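Local coordinates for carboxylesterase YbfK (Bacillus subtilis, PDB 4CCY), which catalyses the hydrolysis of carboxylic esters to an alcohol and a carboxylate, as an alpha/beta hydrolase with carboxylesterase activity in vitro, at residues G42-I47 with K112-S117; A99-R104 with G132-N137; S180-I185 with R198-G203; K269-G272 with E278-E281. One frame throughout, in Å; residues are numbered along the deposited sequence.

Contact 1: G42-I47 with K112-S117; sequences GKTHII and KDVFDS
Neither a ring nor any other flat group takes part where T44 and I46 meet V114; the nearby rings turn elsewhere, H45 edge-to-face with Y36, and F115 against F138 with the planes at about 45°. The contact is made by methyl groups, with V114 spreading its two branches over two residues of the strand. V114 CG2 lies 4.1 Å from T44 CG2, the two side chains crossing at about a right angle, while V114 CG1 meets I46 CD1 at 4.2 Å as those chains slide past each other in opposite directions. With chi1 at -65°, T44 splits its roles: CG2 serves the helix and OG1 stands beside the backbone N. T44 OG1 donates to G42 O (3.3 Å) from above the carbonyl plane and also bonds W110 NE1, an earlier residue of the same helix as V114. A valine here has no hydroxyl and would probably leave the W110 indole N-H without its acceptor and G42 O without this donor. I46 further touches F35, V37, Y84 and V86 of the strands on both flanks. Through V114, helix 104-118 rests on the antiparallel part of the central sheet, the helix-on-sheet layering of the alpha/beta hydrolase fold.

Contact 2: A99-R104 with G132-N137; sequences AAMETR and GSHIVN
The side-chain oxygen of N137 is held by two groups while it leans against the CB of R104. Water 1 donates to N137 OD1 at 2.8 Å, and R141 NE, one turn on in the same helix, bonds the same atom; R104 CB lies 3.3 Å from N137 OD1. The water in turn accepts from R104 NE at 3.2 Å, meeting the guanidinium at its edge and in its plane, and so bridges the two side chains. The other end of the amide grips the backbone: N137 ND2 donates to R104 O over 2.8 Å with an angle of 153° at the hydrogen, tilted from the carbonyl plane. With OD1 and ND2 engaged in different directions, the rotation of the amide is fixed. It stands almost perpendicular to the guanidinium (87°), whose NH1 bonds G219 O and which also makes a cation-pi contact with Y222.

A second touch joins M101 to H134. M101 bends at chi3 (55°) to bring M101 CE to the edge of the H134 imidazole, 4.1 Å from H134 CE1 and near the ring plane. F107 and F220 also meet this ring, F220 edge-to-face.

H134 and N137 lie on helix 130-141, which begins at what is probably the nucleophile elbow, with S129 by similarity the charge-relay serine. The loop 99-104 leads from strand 96-97 into helix 104-118, where T103 takes the N-cap and its OG1 bonds D106 N; M101 packs on D106, F107 and W110 of that helix. H134 and I135 both touch L60 of strand 56-60, and I135 also reaches A149 and V151 of strand 146-152.

Contact 3: S180-I185 with R198-G203; sequences SYIKWI and RQIVAG
Of segment 180-185, I182 carries the contact, and it meets two consecutive residues, I200 and V201, of helix 194-205. Taken in order, the second segment starts with R198, whose CB points away from segment 180-185; its guanidinium has V201 CG1 at its edge, in plane, and makes a long, weak ion pair with E205. Q199 is likewise turned to other neighbours. Its amide is satisfied at both ends, OE1 by S24 OG and NE2 by S66 OG, and its chain packs on F17, A20 and Y21 of helix 12-24.

I200 makes the closest approach. I200 CG2, lying beside the carbonyl carbon, receives I182 CD1 at 3.8 Å, and I200 CB is 4.1 Å from that same methyl. V201 follows, with V201 CG2 4.0 Å from I182 CD1, the two chains crossing at about a right angle. One terminal methyl therefore sits against branches of both residues. It gets there because I182 is extended beyond CB (chi2 168°), and its CG2 stays behind. V201 also touches A175 and E179, earlier in the helix of I182. At the end of the segment, G203 O accepts from K92 NZ.

Both helices belong to the insertion between strands 146-152 and 236-241, consistent with the cap of alpha/beta hydrolases. Here helix 194-205 lies between helix 175-186 and helix 12-24, while W184 of helix 175-186 stacks on Y168 of helix 164-170.

Contact 4: K269-G272 with E278-E281; sequences KNAG and EQPE
E278 and Q279 satisfy two backbone groups of the loop 269-272, one an N-H and the other a carbonyl. G272 N donates to E278 OE1 at 2.6 Å, nearly straight at 167°, reaching the carboxylate on its syn side but somewhat out of its plane. E278 OE2 rests 3.5 Å from A271 CA. Q279 serves the carbonyl: Q279 NE2 donates to N270 O over 2.9 Å. The acceptor lies in the amide plane of Q279, yet the donor stands 47° above the carbonyl plane and is not aligned with a lone pair. A bend at chi2 (-70°) folds the Q279 side chain back, and Q279 CG packs against A271 CB at 3.9 Å. N270 N bonds E242 OE2, and A271 pairs with H243 through the backbone. An alanine in place of E278 would probably leave the G272 N-H without its acceptor, freeing the backbone just before H273, by similarity the charge-relay histidine. E278 also touches Y190, one of the sodium ligands. The loop descends from strand 264-268, and E278 closes the short helix 275-278; Q279 then takes the N-cap position of helix 280-290, whose P280 leans on P72 and N73 of helix 71-80.

Contacts 1 and 3 are buried and wholly apolar, whereas contacts 2 and 4 are only partly buried and rely on side-chain bonds to backbone groups, of a helix start in contact 2 and of a loop in contact 4. Contacts 1 and 2 share helix 104-118, the first along its body against the sheet and the second at its start; their nearest atoms are about 5 Å apart. Contact 3 joins helix to helix in the probable cap, and contact 4 holds the loop just before H273, by similarity the charge-relay histidine; the nearest atoms of these two are also about 5 Å apart, both near the sodium ions. Contacts 1 and 4 lie on opposite sides of the chain's centre.

Contact 1: G42-I47 with K112-S117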
loop_
_atom_site.group_PDB
_atom_site.type_symbol
_atom_site.label_atom_id
_atom_site.label_comp_id
_atom_site.label_asym_id
_atom_site.label_seq_id
_atom_site.Cartn_x
_atom_site.Cartn_y
_atom_site.Cartn_z
ATOM N N GLY A 42 -0.136 -17.126 -6.200
ATOM C CA GLY A 42 1.019 -17.513 -5.393
ATOM C C GLY A 42 0.885 -17.341 -3.889
ATOM O O GLY A 42 -0.045 -16.677 -3.390
ATOM N N LYS A 43 1.845 -17.926 -3.173
ATOM C CA LYS A 43 1.946 -17.839 -1.719
ATOM C C LYS A 43 2.185 -16.388 -1.302
ATOM O O LYS A 43 3.178 -15.773 -1.696
ATOM C CB LYS A 43 3.095 -18.722 -1.221
ATOM C CG LYS A 43 2.691 -20.134 -0.808
ATOM C CD LYS A 43 3.897 -20.993 -0.406
ATOM C CE LYS A 43 4.741 -20.388 0.716
ATOM N NZ LYS A 43 5.921 -21.212 1.130
ATOM N N THR A 44 1.261 -15.851 -0.509
ATOM C CA THR A 44 1.246 -14.428 -0.159
ATOM C C THR A 44 1.617 -14.295 1.306
ATOM O O THR A 44 1.000 -14.942 2.164
ATOM C CB THR A 44 -0.156 -13.820 -0.415
ATOM O OG1 THR A 44 -0.430 -13.853 -1.814
ATOM C CG2 THR A 44 -0.258 -12.370 0.096
ATOM N N HIS A 45 2.624 -13.462 1.582
ATOM C CA HIS A 45 3.142 -13.285 2.942
ATOM C C HIS A 45 2.274 -12.365 3.749
ATOM O O HIS A 45 1.847 -11.310 3.256
ATOM C CB HIS A 45 4.585 -12.786 2.914
ATOM C CG HIS A 45 5.295 -12.864 4.251
ATOM N ND1 HIS A 45 5.375 -11.815 5.092
ATOM C CD2 HIS A 45 5.985 -13.907 4.864
ATOM C CE1 HIS A 45 6.075 -12.167 6.186
ATOM N NE2 HIS A 45 6.454 -13.442 6.044
ATOM N N ILE A 46 1.986 -12.784 4.988
ATOM C CA ILE A 46 1.177 -12.003 5.939
ATOM C C ILE A 46 1.945 -11.791 7.244
ATOM O O ILE A 46 2.537 -12.730 7.771
ATOM C CB ILE A 46 -0.140 -12.742 6.310
ATOM C CG1 ILE A 46 -0.841 -13.345 5.079
ATOM C CG2 ILE A 46 -1.045 -11.865 7.183
ATOM C CD1 ILE A 46 -1.489 -12.362 4.131
ATOM N N ILE A 47 1.921 -10.566 7.771
ATOM C CA ILE A 47 2.317 -10.332 9.149
ATOM C C ILE A 47 1.070 -9.931 9.942
ATOM O O ILE A 47 0.486 -8.895 9.668
ATOM C CB ILE A 47 3.410 -9.259 9.278
ATOM C CG1 ILE A 47 4.650 -9.667 8.470
ATOM C CG2 ILE A 47 3.761 -9.045 10.746
ATOM C CD1 ILE A 47 5.740 -8.615 8.384
ATOM N N LYS A 112 -9.470 -11.465 -2.861
ATOM C CA LYS A 112 -10.516 -12.404 -2.428
ATOM C C LYS A 112 -9.914 -13.703 -1.896
ATOM O O LYS A 112 -10.349 -14.196 -0.859
ATOM C CB LYS A 112 -11.518 -12.715 -3.548
ATOM C CG LYS A 112 -12.533 -11.620 -3.814
ATOM C CD LYS A 112 -13.598 -12.117 -4.787
ATOM C CE LYS A 112 -14.234 -10.954 -5.524
ATOM N NZ LYS A 112 -15.241 -11.457 -6.497
ATOM N N ASP A 113 -8.907 -14.236 -2.591
ATOM C CA ASP A 113 -8.186 -15.438 -2.133
ATOM C C ASP A 113 -7.505 -15.200 -0.782
ATOM O O ASP A 113 -7.509 -16.072 0.085
ATOM C CB ASP A 113 -7.102 -15.858 -3.137
ATOM C CG ASP A 113 -7.650 -16.477 -4.409
ATOM O OD1 ASP A 113 -8.880 -16.651 -4.551
ATOM O OD2 ASP A 113 -6.814 -16.796 -5.292
ATOM N N VAL A 114 -6.882 -14.031 -0.623
ATOM C CA VAL A 114 -6.257 -13.674 0.658
ATOM C C VAL A 114 -7.320 -13.684 1.764
ATOM O O VAL A 114 -7.162 -14.368 2.763
ATOM C CB VAL A 114 -5.497 -12.325 0.604
ATOM C CG1 VAL A 114 -5.036 -11.904 1.988
ATOM C CG2 VAL A 114 -4.297 -12.412 -0.336
ATOM N N PHE A 115 -8.410 -12.946 1.557
ATOM C CA PHE A 115 -9.553 -12.945 2.482
ATOM C C PHE A 115 -10.007 -14.370 2.811
ATOM O O PHE A 115 -10.146 -14.725 3.989
ATOM C CB PHE A 115 -10.730 -12.161 1.887
ATOM C CG PHE A 115 -10.691 -10.676 2.159
ATOM C CD1 PHE A 115 -9.565 -9.908 1.840
ATOM C CD2 PHE A 115 -11.797 -10.034 2.714
ATOM C CE1 PHE A 115 -9.551 -8.534 2.067
ATOM C CE2 PHE A 115 -11.777 -8.665 2.946
ATOM C CZ PHE A 115 -10.662 -7.915 2.614
ATOM N N ASP A 116 -10.227 -15.166 1.758
ATOM C CA ASP A 116 -10.688 -16.551 1.891
ATOM C C ASP A 116 -9.741 -17.421 2.714
ATOM O O ASP A 116 -10.174 -18.096 3.656
ATOM C CB ASP A 116 -10.956 -17.181 0.513
ATOM C CG ASP A 116 -12.241 -16.661 -0.128
ATOM O OD1 ASP A 116 -12.982 -15.910 0.538
ATOM O OD2 ASP A 116 -12.509 -16.998 -1.300
ATOM N N SER A 117 -8.456 -17.389 2.373
ATOM C CA SER A 117 -7.443 -18.158 3.106
ATOM C C SER A 117 -7.278 -17.702 4.564
ATOM O O SER A 117 -6.812 -18.471 5.415
ATOM C CB SER A 117 -6.096 -18.098 2.385
ATOM O OG SER A 117 -6.164 -18.753 1.131
#

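Contact 2: A99-R104 with G132-N137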
loop_
_atom_site.group_PDB
_atom_site.type_symbol
_atom_site.label_atom_id
_atom_site.label_comp_id
_atom_site.label_asym_id
_atom_site.label_seq_id
_atom_site.Cartn_x
_atom_site.Cartn_y
_atom_site.Cartn_z
ATOM N N ALA A 99 1.361 -17.652 -11.204
ATOM C CA ALA A 99 0.777 -16.900 -12.323
ATOM C C ALA A 99 0.886 -15.394 -12.091
ATOM O O ALA A 99 0.557 -14.898 -11.010
ATOM C CB ALA A 99 -0.687 -17.275 -12.523
ATOM N N ALA A 100 1.351 -14.671 -13.103
ATOM C CA ALA A 100 1.459 -13.221 -13.012
ATOM C C ALA A 100 0.081 -12.573 -12.827
ATOM O O ALA A 100 -0.886 -12.908 -13.523
ATOM C CB ALA A 100 2.161 -12.655 -14.240
ATOM N N MET A 101 0.009 -11.650 -11.878
ATOM C CA MET A 101 -1.192 -10.897 -11.596
ATOM C C MET A 101 -1.154 -9.662 -12.483
ATOM O O MET A 101 -0.270 -8.822 -12.318
ATOM C CB MET A 101 -1.189 -10.533 -10.116
ATOM C CG MET A 101 -2.528 -10.121 -9.564
ATOM S SD MET A 101 -2.410 -9.761 -7.816
ATOM C CE MET A 101 -1.094 -8.531 -7.775
ATOM N N GLU A 102 -2.087 -9.561 -13.433
ATOM C CA GLU A 102 -1.940 -8.630 -14.573
ATOM C C GLU A 102 -3.004 -7.553 -14.763
ATOM O O GLU A 102 -2.689 -6.425 -15.141
ATOM C CB GLU A 102 -1.790 -9.395 -15.887
ATOM C CG GLU A 102 -0.458 -10.117 -16.013
ATOM C CD GLU A 102 -0.274 -10.782 -17.355
ATOM O OE1 GLU A 102 -1.230 -11.419 -17.853
ATOM O OE2 GLU A 102 0.845 -10.677 -17.899
ATOM N N THR A 103 -4.264 -7.910 -14.548
ATOM C CA THR A 103 -5.369 -7.001 -14.830
ATOM C C THR A 103 -5.977 -6.562 -13.504
ATOM O O THR A 103 -5.722 -7.182 -12.470
ATOM C CB THR A 103 -6.462 -7.709 -15.632
ATOM O OG1 THR A 103 -6.945 -8.804 -14.852
ATOM C CG2 THR A 103 -5.918 -8.221 -16.978
ATOM N N ARG A 104 -6.791 -5.509 -13.530
ATOM C CA ARG A 104 -7.478 -5.062 -12.304
ATOM C C ARG A 104 -8.447 -6.116 -11.751
ATOM O O ARG A 104 -8.674 -6.180 -10.532
ATOM C CB ARG A 104 -8.139 -3.683 -12.499
ATOM C CG ARG A 104 -7.109 -2.592 -12.796
ATOM C CD ARG A 104 -7.680 -1.176 -12.901
ATOM N NE ARG A 104 -8.583 -0.964 -14.039
ATOM C CZ ARG A 104 -8.196 -0.719 -15.292
ATOM N NH1 ARG A 104 -6.907 -0.663 -15.620
ATOM N NH2 ARG A 104 -9.112 -0.526 -16.229
ATOM N N GLY A 132 -2.907 1.517 -1.794
ATOM C CA GLY A 132 -4.060 2.414 -1.816
ATOM C C GLY A 132 -4.871 2.214 -3.086
ATOM O O GLY A 132 -6.101 2.119 -3.037
ATOM N N SER A 133 -4.190 2.139 -4.230
ATOM C CA SER A 133 -4.867 1.870 -5.509
ATOM C C SER A 133 -5.474 0.472 -5.564
ATOM O O SER A 133 -6.537 0.298 -6.130
ATOM C CB SER A 133 -3.941 2.131 -6.698
ATOM O OG SER A 133 -3.506 3.490 -6.668
ATOM N N HIS A 134 -4.836 -0.514 -4.938
ATOM C CA HIS A 134 -5.472 -1.839 -4.784
ATOM C C HIS A 134 -6.784 -1.744 -4.042
ATOM O O HIS A 134 -7.786 -2.387 -4.412
ATOM C CB HIS A 134 -4.541 -2.818 -4.080
ATOM C CG HIS A 134 -3.562 -3.490 -5.003
ATOM N ND1 HIS A 134 -3.831 -4.670 -5.614
ATOM C CD2 HIS A 134 -2.297 -3.107 -5.423
ATOM C CE1 HIS A 134 -2.788 -5.020 -6.395
ATOM N NE2 HIS A 134 -1.846 -4.061 -6.282
ATOM N N ILE A 135 -6.796 -0.933 -2.987
ATOM C CA ILE A 135 -7.983 -0.803 -2.150
ATOM C C ILE A 135 -9.146 -0.160 -2.894
ATOM O O ILE A 135 -10.271 -0.644 -2.782
ATOM C CB ILE A 135 -7.672 -0.118 -0.802
ATOM C CG1 ILE A 135 -6.879 -1.088 0.072
ATOM C CG2 ILE A 135 -8.942 0.288 -0.065
ATOM C CD1 ILE A 135 -6.024 -0.433 1.114
ATOM N N VAL A 136 -8.884 0.889 -3.668
ATOM C CA VAL A 136 -9.938 1.515 -4.466
ATOM C C VAL A 136 -10.499 0.497 -5.456
ATOM O O VAL A 136 -11.719 0.355 -5.582
ATOM C CB VAL A 136 -9.453 2.769 -5.209
ATOM C CG1 VAL A 136 -10.590 3.388 -6.017
ATOM C CG2 VAL A 136 -8.881 3.780 -4.221
ATOM N N ASN A 137 -9.613 -0.229 -6.133
ATOM C CA ASN A 137 -10.023 -1.291 -7.054
ATOM C C ASN A 137 -10.844 -2.391 -6.365
ATOM O O ASN A 137 -11.876 -2.832 -6.888
ATOM C CB ASN A 137 -8.801 -1.905 -7.752
ATOM C CG ASN A 137 -9.191 -2.914 -8.814
ATOM O OD1 ASN A 137 -9.775 -2.548 -9.840
ATOM N ND2 ASN A 137 -8.869 -4.195 -8.579
HETATM O O HOH W 1 -10.960 -1.183 -11.976
#

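Contact 3: S180-I185 with R198-G203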
loop_
_atom_site.group_PDB
_atom_site.type_symbol
_atom_site.label_atom_id
_atom_site.label_comp_id
_atom_site.label_asym_id
_atom_site.label_seq_id
_atom_site.Cartn_x
_atom_site.Cartn_y
_atom_site.Cartn_z
ATOM N N SER A 180 17.956 7.533 -6.216
ATOM C CA SER A 180 17.351 8.650 -6.932
ATOM C C SER A 180 15.834 8.682 -6.683
ATOM O O SER A 180 15.273 9.732 -6.396
ATOM C CB SER A 180 17.676 8.555 -8.428
ATOM O OG SER A 180 16.929 9.493 -9.185
ATOM N N TYR A 181 15.192 7.522 -6.766
ATOM C CA TYR A 181 13.759 7.409 -6.490
ATOM C C TYR A 181 13.430 7.844 -5.071
ATOM O O TYR A 181 12.495 8.607 -4.844
ATOM C CB TYR A 181 13.319 5.967 -6.669
ATOM C CG TYR A 181 11.839 5.713 -6.477
ATOM C CD1 TYR A 181 10.924 6.118 -7.435
ATOM C CD2 TYR A 181 11.356 5.032 -5.352
ATOM C CE1 TYR A 181 9.567 5.875 -7.281
ATOM C CE2 TYR A 181 9.994 4.777 -5.196
ATOM C CZ TYR A 181 9.105 5.198 -6.177
ATOM O OH TYR A 181 7.747 4.966 -6.079
ATOM N N ILE A 182 14.213 7.333 -4.125
ATOM C CA ILE A 182 13.991 7.574 -2.699
ATOM C C ILE A 182 14.144 9.064 -2.383
ATOM O O ILE A 182 13.304 9.640 -1.692
ATOM C CB ILE A 182 14.934 6.708 -1.822
ATOM C CG1 ILE A 182 14.469 5.244 -1.826
ATOM C CG2 ILE A 182 15.017 7.250 -0.390
ATOM C CD1 ILE A 182 15.471 4.263 -1.244
ATOM N N LYS A 183 15.200 9.675 -2.915
ATOM C CA LYS A 183 15.509 11.076 -2.666
ATOM C C LYS A 183 14.359 11.967 -3.141
ATOM O O LYS A 183 13.998 12.952 -2.497
ATOM C CB LYS A 183 16.805 11.432 -3.392
ATOM C CG LYS A 183 17.382 12.800 -3.101
ATOM C CD LYS A 183 18.542 13.089 -4.052
ATOM C CE LYS A 183 19.792 12.289 -3.686
ATOM N NZ LYS A 183 20.872 12.341 -4.720
ATOM N N TRP A 184 13.777 11.578 -4.264
ATOM C CA TRP A 184 12.707 12.309 -4.903
ATOM C C TRP A 184 11.398 12.128 -4.187
ATOM O O TRP A 184 10.694 13.096 -3.934
ATOM C CB TRP A 184 12.610 11.833 -6.348
ATOM C CG TRP A 184 11.339 12.195 -7.060
ATOM C CD1 TRP A 184 10.929 13.458 -7.492
ATOM C CD2 TRP A 184 10.272 11.273 -7.479
ATOM N NE1 TRP A 184 9.704 13.382 -8.112
ATOM C CE2 TRP A 184 9.258 12.098 -8.146
ATOM C CE3 TRP A 184 10.060 9.886 -7.368
ATOM C CZ2 TRP A 184 8.096 11.545 -8.675
ATOM C CZ3 TRP A 184 8.894 9.350 -7.913
ATOM C CH2 TRP A 184 7.931 10.158 -8.537
ATOM N N ILE A 185 11.066 10.884 -3.852
ATOM C CA ILE A 185 9.777 10.563 -3.239
ATOM C C ILE A 185 9.663 11.048 -1.780
ATOM O O ILE A 185 8.594 11.484 -1.349
ATOM C CB ILE A 185 9.441 9.053 -3.385
ATOM C CG1 ILE A 185 7.934 8.818 -3.322
ATOM C CG2 ILE A 185 10.172 8.201 -2.354
ATOM C CD1 ILE A 185 7.213 9.227 -4.583
ATOM N N ARG A 198 17.863 0.906 3.270
ATOM C CA ARG A 198 18.686 -0.211 2.842
ATOM C C ARG A 198 17.870 -1.295 2.128
ATOM O O ARG A 198 18.271 -1.783 1.068
ATOM C CB ARG A 198 19.443 -0.791 4.043
ATOM C CG ARG A 198 20.116 -2.117 3.758
ATOM C CD ARG A 198 21.451 -1.894 3.072
ATOM N NE ARG A 198 21.886 -3.074 2.326
ATOM C CZ ARG A 198 21.737 -3.220 1.012
ATOM N NH1 ARG A 198 21.154 -2.262 0.296
ATOM N NH2 ARG A 198 22.176 -4.323 0.413
ATOM N N GLN A 199 16.723 -1.645 2.713
ATOM C CA GLN A 199 15.870 -2.704 2.197
ATOM C C GLN A 199 15.354 -2.389 0.796
ATOM O O GLN A 199 15.426 -3.229 -0.100
ATOM C CB GLN A 199 14.697 -2.976 3.144
ATOM C CG GLN A 199 13.780 -4.075 2.631
ATOM C CD GLN A 199 12.516 -4.257 3.447
ATOM O OE1 GLN A 199 12.496 -4.005 4.644
ATOM N NE2 GLN A 199 11.462 -4.725 2.801
ATOM N N ILE A 200 14.839 -1.177 0.619
ATOM C CA ILE A 200 14.321 -0.732 -0.668
ATOM C C ILE A 200 15.408 -0.745 -1.755
ATOM O O ILE A 200 15.156 -1.193 -2.882
ATOM C CB ILE A 200 13.655 0.662 -0.551
ATOM C CG1 ILE A 200 12.423 0.570 0.351
ATOM C CG2 ILE A 200 13.290 1.214 -1.925
ATOM C CD1 ILE A 200 11.887 1.917 0.769
ATOM N N VAL A 201 16.605 -0.263 -1.411
ATOM C CA VAL A 201 17.756 -0.287 -2.324
ATOM C C VAL A 201 18.098 -1.721 -2.713
ATOM O O VAL A 201 18.240 -2.023 -3.893
ATOM C CB VAL A 201 18.981 0.452 -1.733
ATOM C CG1 VAL A 201 20.239 0.231 -2.576
ATOM C CG2 VAL A 201 18.692 1.939 -1.626
ATOM N N ALA A 202 18.173 -2.607 -1.721
ATOM C CA ALA A 202 18.495 -4.022 -1.944
ATOM C C ALA A 202 17.390 -4.729 -2.732
ATOM O O ALA A 202 17.656 -5.659 -3.493
ATOM C CB ALA A 202 18.762 -4.732 -0.617
ATOM N N GLY A 203 16.152 -4.277 -2.543
ATOM C CA GLY A 203 15.013 -4.778 -3.304
ATOM C C GLY A 203 15.189 -4.523 -4.787
ATOM O O GLY A 203 15.002 -5.422 -5.603
#

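Contact 4: K269-G272 with E278-E281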
loop_
_atom_site.group_PDB
_atom_site.type_symbol
_atom_site.label_atom_id
_atom_site.label_comp_id
_atom_site.label_asym_id
_atom_site.label_seq_id
_atom_site.Cartn_x
_atom_site.Cartn_y
_atom_site.Cartn_z
ATOM N N LYS A 269 -0.668 18.830 6.035
ATOM C CA LYS A 269 0.475 19.735 6.033
ATOM C C LYS A 269 1.750 19.042 6.450
ATOM O O LYS A 269 1.732 18.126 7.274
ATOM C CB LYS A 269 0.247 20.894 6.998
ATOM C CG LYS A 269 -0.476 22.076 6.401
ATOM C CD LYS A 269 -0.660 23.169 7.448
ATOM C CE LYS A 269 0.346 24.292 7.272
ATOM N NZ LYS A 269 -0.183 25.577 7.815
ATOM N N ASN A 270 2.853 19.513 5.873
ATOM C CA ASN A 270 4.207 19.112 6.261
ATOM C C ASN A 270 4.440 17.636 6.014
ATOM O O ASN A 270 5.079 16.939 6.815
ATOM C CB ASN A 270 4.509 19.498 7.722
ATOM C CG ASN A 270 4.394 20.999 7.971
ATOM O OD1 ASN A 270 4.874 21.808 7.187
ATOM N ND2 ASN A 270 3.767 21.369 9.080
ATOM N N ALA A 271 3.889 17.155 4.907
ATOM C CA ALA A 271 4.138 15.789 4.488
ATOM C C ALA A 271 4.117 15.698 2.984
ATOM O O ALA A 271 3.458 16.491 2.315
ATOM C CB ALA A 271 3.111 14.850 5.093
ATOM N N GLY A 272 4.864 14.733 2.458
ATOM C CA GLY A 272 4.799 14.399 1.037
ATOM C C GLY A 272 4.014 13.126 0.790
ATOM O O GLY A 272 2.991 12.869 1.438
ATOM N N GLU A 278 5.879 9.795 7.504
ATOM C CA GLU A 278 6.235 11.181 7.850
ATOM C C GLU A 278 5.448 11.788 9.003
ATOM O O GLU A 278 5.992 12.560 9.790
ATOM C CB GLU A 278 5.998 12.069 6.644
ATOM C CG GLU A 278 7.257 12.449 5.914
ATOM C CD GLU A 278 7.005 13.480 4.837
ATOM O OE1 GLU A 278 6.416 13.109 3.806
ATOM O OE2 GLU A 278 7.386 14.653 5.040
ATOM N N GLN A 279 4.153 11.489 9.056
ATOM C CA GLN A 279 3.281 12.014 10.108
ATOM C C GLN A 279 2.527 10.874 10.783
ATOM O O GLN A 279 1.283 10.868 10.779
ATOM C CB GLN A 279 2.288 13.042 9.539
ATOM C CG GLN A 279 2.925 14.274 8.915
ATOM C CD GLN A 279 3.569 15.190 9.944
ATOM O OE1 GLN A 279 3.361 15.039 11.149
ATOM N NE2 GLN A 279 4.338 16.155 9.472
ATOM N N PRO A 280 3.272 9.905 11.362
ATOM C CA PRO A 280 2.620 8.719 11.902
ATOM C C PRO A 280 1.651 9.032 13.054
ATOM O O PRO A 280 0.615 8.383 13.150
ATOM C CB PRO A 280 3.792 7.860 12.403
ATOM C CG PRO A 280 4.912 8.812 12.636
ATOM C CD PRO A 280 4.738 9.871 11.579
ATOM N N GLU A 281 1.988 9.999 13.911
ATOM C CA GLU A 281 1.127 10.352 15.053
ATOM C C GLU A 281 -0.263 10.773 14.552
ATOM O O GLU A 281 -1.288 10.250 15.020
ATOM C CB GLU A 281 1.738 11.477 15.911
ATOM C CG GLU A 281 3.132 11.206 16.486
ATOM C CD GLU A 281 4.294 11.441 15.501
ATOM O OE1 GLU A 281 4.074 11.762 14.301
ATOM O OE2 GLU A 281 5.471 11.288 15.943
#